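Local coordinates for protein neutral ceramidase (Pseudomonas aeruginosa, PDB 2ZWS) that cleaves the N-acyl linkage of ceramides to give sphingosine and free fatty acid, and also runs the reverse synthesis, with one zinc ion bound per subunit, at residues P308-F313 against Y475-V480; L560-I565 against Y613-Y618. All coordinates share one frame; numbering follows the deposited sequence.

Interaction 1. Residues P308-F313 against Y475-V480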
loop_
_atom_site.group_PDB
_atom_site.type_symbol
_atom_site.label_atom_id
_atom_site.label_comp_id
_atom_site.label_asym_id
_atom_site.label_seq_id
_atom_site.Cartn_x
_atom_site.Cartn_y
_atom_site.Cartn_z
ATOM N N PRO A 308 -4.578 -5.527 -29.678
ATOM C CA PRO A 308 -3.526 -5.830 -30.647
ATOM C C PRO A 308 -2.170 -5.315 -30.187
ATOM O O PRO A 308 -2.065 -4.199 -29.664
ATOM C CB PRO A 308 -3.968 -5.053 -31.899
ATOM C CG PRO A 308 -5.408 -4.730 -31.679
ATOM C CD PRO A 308 -5.485 -4.488 -30.195
ATOM N N ILE A 309 -1.141 -6.128 -30.376
ATOM C CA ILE A 309 0.221 -5.736 -30.058
ATOM C C ILE A 309 1.070 -5.725 -31.321
ATOM O O ILE A 309 1.135 -6.727 -32.055
ATOM C CB ILE A 309 0.877 -6.673 -29.018
ATOM C CG1 ILE A 309 -0.100 -6.944 -27.870
ATOM C CG2 ILE A 309 2.180 -6.044 -28.512
ATOM C CD1 ILE A 309 0.217 -8.125 -27.033
ATOM N N ARG A 310 1.736 -4.601 -31.556
ATOM C CA ARG A 310 2.538 -4.435 -32.775
ATOM C C ARG A 310 3.808 -5.295 -32.718
ATOM O O ARG A 310 4.371 -5.513 -31.640
ATOM C CB ARG A 310 2.872 -2.956 -33.001
ATOM C CG ARG A 310 1.626 -2.068 -33.115
ATOM C CD ARG A 310 1.947 -0.707 -33.687
ATOM N NE ARG A 310 2.924 0.038 -32.887
ATOM C CZ ARG A 310 2.625 0.781 -31.821
ATOM N NH1 ARG A 310 1.369 0.879 -31.393
ATOM N NH2 ARG A 310 3.589 1.418 -31.187
ATOM N N PRO A 311 4.256 -5.812 -33.886
ATOM C CA PRO A 311 5.439 -6.683 -33.911
ATOM C C PRO A 311 6.718 -6.135 -33.271
ATOM O O PRO A 311 7.525 -6.930 -32.787
ATOM C CB PRO A 311 5.665 -6.959 -35.414
ATOM C CG PRO A 311 4.776 -6.045 -36.160
ATOM C CD PRO A 311 3.654 -5.665 -35.225
ATOM N N GLU A 312 6.901 -4.812 -33.269
ATOM C CA GLU A 312 8.075 -4.208 -32.632
ATOM C C GLU A 312 8.234 -4.588 -31.152
ATOM O O GLU A 312 9.339 -4.511 -30.608
ATOM C CB GLU A 312 8.077 -2.683 -32.809
ATOM C CG GLU A 312 6.749 -2.003 -32.515
ATOM C CD GLU A 312 6.576 -0.662 -33.215
ATOM O OE1 GLU A 312 7.479 0.192 -33.107
ATOM O OE2 GLU A 312 5.526 -0.454 -33.864
ATOM N N PHE A 313 7.147 -5.018 -30.513
ATOM C CA PHE A 313 7.167 -5.348 -29.076
ATOM C C PHE A 313 7.134 -6.844 -28.760
ATOM O O PHE A 313 7.333 -7.248 -27.614
ATOM C CB PHE A 313 6.011 -4.628 -28.367
ATOM C CG PHE A 313 6.044 -3.146 -28.549
ATOM C CD1 PHE A 313 5.207 -2.522 -29.477
ATOM C CD2 PHE A 313 6.924 -2.366 -27.804
ATOM C CE1 PHE A 313 5.256 -1.136 -29.669
ATOM C CE2 PHE A 313 6.979 -0.978 -27.984
ATOM C CZ PHE A 313 6.142 -0.357 -28.918
ATOM N N TYR A 475 1.999 -3.858 -22.247
ATOM C CA TYR A 475 2.296 -2.699 -21.382
ATOM C C TYR A 475 3.412 -1.841 -21.970
ATOM O O TYR A 475 3.357 -0.623 -21.901
ATOM C CB TYR A 475 2.664 -3.153 -19.985
ATOM C CG TYR A 475 1.496 -3.475 -19.096
ATOM C CD1 TYR A 475 0.704 -2.456 -18.554
ATOM C CD2 TYR A 475 1.200 -4.799 -18.757
ATOM C CE1 TYR A 475 -0.358 -2.749 -17.713
ATOM C CE2 TYR A 475 0.163 -5.108 -17.902
ATOM C CZ TYR A 475 -0.623 -4.067 -17.374
ATOM O OH TYR A 475 -1.659 -4.329 -16.504
ATOM N N GLN A 476 4.424 -2.472 -22.572
ATOM C CA GLN A 476 5.509 -1.688 -23.129
ATOM C C GLN A 476 4.989 -0.813 -24.282
ATOM O O GLN A 476 5.304 0.384 -24.344
ATOM C CB GLN A 476 6.648 -2.594 -23.607
ATOM C CG GLN A 476 7.926 -1.858 -23.938
ATOM C CD GLN A 476 9.134 -2.766 -23.909
ATOM O OE1 GLN A 476 9.315 -3.552 -22.971
ATOM N NE2 GLN A 476 9.984 -2.651 -24.930
ATOM N N GLN A 477 4.170 -1.394 -25.145
ATOM C CA GLN A 477 3.562 -0.636 -26.244
ATOM C C GLN A 477 2.734 0.535 -25.725
ATOM O O GLN A 477 2.839 1.648 -26.237
ATOM C CB GLN A 477 2.643 -1.541 -27.038
ATOM C CG GLN A 477 1.847 -0.827 -28.111
ATOM C CD GLN A 477 1.062 -1.804 -28.927
ATOM O OE1 GLN A 477 -0.168 -1.872 -28.831
ATOM N NE2 GLN A 477 1.767 -2.610 -29.696
ATOM N N LEU A 478 1.911 0.259 -24.710
ATOM C CA LEU A 478 1.022 1.282 -24.156
ATOM C C LEU A 478 1.804 2.459 -23.571
ATOM O O LEU A 478 1.462 3.638 -23.807
ATOM C CB LEU A 478 0.102 0.662 -23.109
ATOM C CG LEU A 478 -0.924 -0.332 -23.665
ATOM C CD1 LEU A 478 -1.640 -1.052 -22.535
ATOM C CD2 LEU A 478 -1.918 0.311 -24.605
ATOM N N PHE A 479 2.827 2.147 -22.782
ATOM C CA PHE A 479 3.670 3.197 -22.216
ATOM C C PHE A 479 4.510 3.933 -23.252
ATOM O O PHE A 479 4.711 5.151 -23.143
ATOM C CB PHE A 479 4.517 2.646 -21.065
ATOM C CG PHE A 479 3.760 2.528 -19.767
ATOM C CD1 PHE A 479 3.370 3.685 -19.085
ATOM C CD2 PHE A 479 3.427 1.283 -19.217
ATOM C CE1 PHE A 479 2.661 3.617 -17.882
ATOM C CE2 PHE A 479 2.709 1.230 -17.971
ATOM C CZ PHE A 479 2.332 2.413 -17.326
ATOM N N VAL A 480 5.046 3.218 -24.244
ATOM C CA VAL A 480 5.816 3.916 -25.282
ATOM C C VAL A 480 4.909 4.862 -26.068
ATOM O O VAL A 480 5.271 6.040 -26.295
ATOM C CB VAL A 480 6.552 2.923 -26.207
ATOM C CG1 VAL A 480 7.023 3.625 -27.500
ATOM C CG2 VAL A 480 7.728 2.352 -25.444
#
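With CG of Phe313 anti to its own carbonyl carbon (chi1 -57°) and the Gln477 chain extended from a CG opposite the backbone N (chi1 174°), an aromatic ring comes down flat on the helix while a glutamine reaches out beside it. Gln477 CA sits 3.7 Å from the centroid of the Phe313 ring and only 11° off its normal, a CH-pi contact over the face. Gln477 CB lies on the same ring, 3.7 Å from Phe313 CE1, and the amide beyond is steeply inclined to the ring. Val480 CG2 approaches Phe313 CE2 at 4.3 Å, and Gln476 CG lies obliquely beside the ring; the polar end of Gln476 turns instead to Gln472, one turn earlier.

Past the ring, the Gln477 amide enters the bend of the chain and stacks against the guanidinium of Arg310, their planes nearly parallel, with Gln477 CD 3.7 Å from Arg310 NH1. The amide is probably turned over in the model; in the corrected pose its two ends might hydrogen-bond with Pro308 O and Arg310 N. A kink at chi3 carries the guanidinium over this amide, and a salt bridge from Arg310 NH2 to Asp481 ties it to the same helix. In one of the two deposited Glu312 conformers Arg310 NE also makes a salt bridge to Glu312 OE2 (2.8 Å), a pairing therefore not certain to be constant.

Phe313 N bonds Arg310 O at 3.0 Å, closing a beta turn over Pro311 and Glu312 that presents ring and guanidinium together. This is a beta turn after the short strand 308-309, itself paired with strand 319-320, docked through aromatic-on-helix and amide-guanidinium stacking onto helix 471-488.

Interaction 2. Residues L560-I565 against Y613-Y618; sequences LEVVNI and YYIRHY
Tyr618 OH donates to Glu561 OE1 at 2.8 Å, reaching the oxygen from above the carboxylate plane, while OE1 lies at the edge of the tyrosine ring. Glu561 CG stands anti to its carbonyl carbon (chi1 -78°) and the chain is extended beyond it, which carries the carboxylate across to Tyr618. The bond runs diagonally, because the direct neighbour of Glu561 across the strands is Arg616. The phenol oxygen also sits over one face of the Arg616 guanidinium without bonding to it, and the nearby positive charge probably helps keep Glu561 ionised.

Beneath this lies a regular ladder. Glu561 and Arg616 exchange two backbone bonds of 2.9 Å, N to O in each direction, and Val563 and Tyr614 form the next hydrogen-bonded pair. Val563 and Tyr614 also run side by side beyond the backbone: Val563 CB stands 3.9 Å from the centroid of the Tyr614 ring, over its face, and Ile565 CG2 meets the ring edge at Tyr614 CE1, 3.7 Å away.

On the other face, the Asn564 amide lies almost flat over the Tyr613 ring (planes 15° apart), with Asn564 CB 3.6 Å from Tyr613 CE1. Gly566 N bonds Asn564 OD1, and Glu609 O takes the Tyr613 hydroxyl. Leu560, Val562 and Ile615 share this face and press on Ile600 and Trp602 of strand 595-603, in a different sheet: an antiparallel strand pair facing the core of a beta-sandwich.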
loop_
_atom_site.group_PDB
_atom_site.type_symbol
_atom_site.label_atom_id
_atom_site.label_comp_id
_atom_site.label_asym_id
_atom_site.label_seq_id
_atom_site.Cartn_x
_atom_site.Cartn_y
_atom_site.Cartn_z
ATOM N N LEU A 560 -5.877 3.632 21.927
ATOM C CA LEU A 560 -5.036 3.652 23.113
ATOM C C LEU A 560 -4.190 4.910 23.164
ATOM O O LEU A 560 -3.809 5.484 22.149
ATOM C CB LEU A 560 -4.122 2.424 23.169
ATOM C CG LEU A 560 -2.924 2.371 22.206
ATOM C CD1 LEU A 560 -1.639 2.970 22.827
ATOM C CD2 LEU A 560 -2.703 0.954 21.667
ATOM N N GLU A 561 -3.860 5.293 24.381
ATOM C CA GLU A 561 -2.938 6.392 24.633
ATOM C C GLU A 561 -2.041 5.963 25.781
ATOM O O GLU A 561 -2.532 5.386 26.757
ATOM C CB GLU A 561 -3.716 7.657 25.009
ATOM C CG GLU A 561 -4.334 8.381 23.809
ATOM C CD GLU A 561 -5.263 9.542 24.185
ATOM O OE1 GLU A 561 -5.589 9.717 25.389
ATOM O OE2 GLU A 561 -5.683 10.265 23.251
ATOM N N VAL A 562 -0.738 6.221 25.658
ATOM C CA VAL A 562 0.200 6.175 26.784
ATOM C C VAL A 562 0.342 7.606 27.245
ATOM O O VAL A 562 0.738 8.470 26.449
ATOM C CB VAL A 562 1.577 5.615 26.408
ATOM C CG1 VAL A 562 2.436 5.502 27.643
ATOM C CG2 VAL A 562 1.433 4.235 25.786
ATOM N N VAL A 563 0.018 7.831 28.520
ATOM C CA VAL A 563 -0.077 9.177 29.070
ATOM C C VAL A 563 0.971 9.402 30.154
ATOM O O VAL A 563 1.056 8.622 31.109
ATOM C CB VAL A 563 -1.496 9.463 29.620
ATOM C CG1 VAL A 563 -1.595 10.910 30.140
ATOM C CG2 VAL A 563 -2.566 9.235 28.563
ATOM N N ASN A 564 1.762 10.463 29.980
ATOM C CA ASN A 564 2.791 10.905 30.918
ATOM C C ASN A 564 2.179 11.937 31.872
ATOM O O ASN A 564 1.592 12.926 31.417
ATOM C CB ASN A 564 3.948 11.527 30.111
ATOM C CG ASN A 564 5.136 11.974 30.975
ATOM O OD1 ASN A 564 5.292 11.572 32.130
ATOM N ND2 ASN A 564 6.005 12.788 30.385
ATOM N N ILE A 565 2.284 11.692 33.182
ATOM C CA ILE A 565 1.775 12.649 34.196
ATOM C C ILE A 565 2.885 13.182 35.108
ATOM O O ILE A 565 2.620 13.719 36.196
ATOM C CB ILE A 565 0.612 12.076 35.034
ATOM C CG1 ILE A 565 0.942 10.654 35.509
ATOM C CG2 ILE A 565 -0.693 12.140 34.233
ATOM C CD1 ILE A 565 -0.079 10.055 36.464
ATOM N N TYR A 613 3.242 7.201 34.533
ATOM C CA TYR A 613 2.496 7.035 33.296
ATOM C C TYR A 613 1.232 6.227 33.556
ATOM O O TYR A 613 1.149 5.495 34.547
ATOM C CB TYR A 613 3.353 6.264 32.286
ATOM C CG TYR A 613 4.576 7.008 31.794
ATOM C CD1 TYR A 613 4.544 7.679 30.571
ATOM C CD2 TYR A 613 5.769 7.027 32.534
ATOM C CE1 TYR A 613 5.649 8.364 30.093
ATOM C CE2 TYR A 613 6.892 7.725 32.069
ATOM C CZ TYR A 613 6.819 8.391 30.840
ATOM O OH TYR A 613 7.910 9.079 30.347
ATOM N N TYR A 614 0.255 6.333 32.665
ATOM C CA TYR A 614 -0.831 5.361 32.662
ATOM C C TYR A 614 -1.288 5.102 31.237
ATOM O O TYR A 614 -0.865 5.796 30.316
ATOM C CB TYR A 614 -1.992 5.811 33.550
ATOM C CG TYR A 614 -2.743 7.049 33.101
ATOM C CD1 TYR A 614 -2.373 8.327 33.556
ATOM C CD2 TYR A 614 -3.855 6.946 32.274
ATOM C CE1 TYR A 614 -3.083 9.459 33.160
ATOM C CE2 TYR A 614 -4.577 8.063 31.897
ATOM C CZ TYR A 614 -4.180 9.318 32.336
ATOM O OH TYR A 614 -4.905 10.418 31.952
ATOM N N ILE A 615 -2.138 4.104 31.050
ATOM C CA ILE A 615 -2.630 3.779 29.713
ATOM C C ILE A 615 -4.148 3.969 29.666
ATOM O O ILE A 615 -4.870 3.512 30.558
ATOM C CB ILE A 615 -2.191 2.342 29.292
ATOM C CG1 ILE A 615 -0.666 2.296 29.079
ATOM C CG2 ILE A 615 -2.942 1.872 28.026
ATOM C CD1 ILE A 615 -0.078 0.905 28.905
ATOM N N ARG A 616 -4.618 4.694 28.653
ATOM C CA ARG A 616 -6.036 4.885 28.414
ATOM C C ARG A 616 -6.489 4.089 27.182
ATOM O O ARG A 616 -5.791 4.057 26.145
ATOM C CB ARG A 616 -6.335 6.377 28.236
ATOM C CG ARG A 616 -7.784 6.731 28.111
ATOM C CD ARG A 616 -8.006 8.216 28.359
ATOM N NE ARG A 616 -9.408 8.561 28.140
ATOM C CZ ARG A 616 -9.919 9.772 28.322
ATOM N NH1 ARG A 616 -11.206 9.987 28.091
ATOM N NH2 ARG A 616 -9.132 10.767 28.713
ATOM N N HIS A 617 -7.661 3.472 27.289
ATOM C CA HIS A 617 -8.277 2.758 26.184
ATOM C C HIS A 617 -9.555 3.457 25.728
ATOM O O HIS A 617 -10.345 3.907 26.551
ATOM C CB HIS A 617 -8.582 1.300 26.577
ATOM C CG HIS A 617 -9.457 0.569 25.608
ATOM N ND1 HIS A 617 -9.152 0.442 24.263
ATOM C CD2 HIS A 617 -10.595 -0.143 25.807
ATOM C CE1 HIS A 617 -10.093 -0.278 23.675
ATOM N NE2 HIS A 617 -10.983 -0.632 24.587
ATOM N N TYR A 618 -9.724 3.568 24.414
ATOM C CA TYR A 618 -10.962 4.053 23.799
ATOM C C TYR A 618 -11.496 2.968 22.878
ATOM O O TYR A 618 -10.721 2.408 22.100
ATOM C CB TYR A 618 -10.680 5.289 22.946
ATOM C CG TYR A 618 -10.050 6.461 23.635
ATOM C CD1 TYR A 618 -10.839 7.527 24.055
ATOM C CD2 TYR A 618 -8.675 6.542 23.839
ATOM C CE1 TYR A 618 -10.272 8.635 24.662
ATOM C CE2 TYR A 618 -8.091 7.644 24.447
ATOM C CZ TYR A 618 -8.910 8.687 24.866
ATOM O OH TYR A 618 -8.366 9.811 25.467
#

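Interactions 1 and 2 illustrate two ways of holding a long chain together, a turn seated on a helix and a strand paired with a strand, at far ends of one molecule. Their centres are about 57 Å apart, their nearest atoms about 39 Å, and they flank the centre of the chain on opposite sides. Residues 308-313 and 475-480 lie away from the catalytic and metal sites, although the Arg310 side chain is about 10 Å from a bound palmitic acid. Interaction 2 borders a metal site: the Leu560 side chain is about 5 Å from the magnesium, whose ligands Asp579, Asp581 and Thr584 are joined by His37, far earlier in the chain.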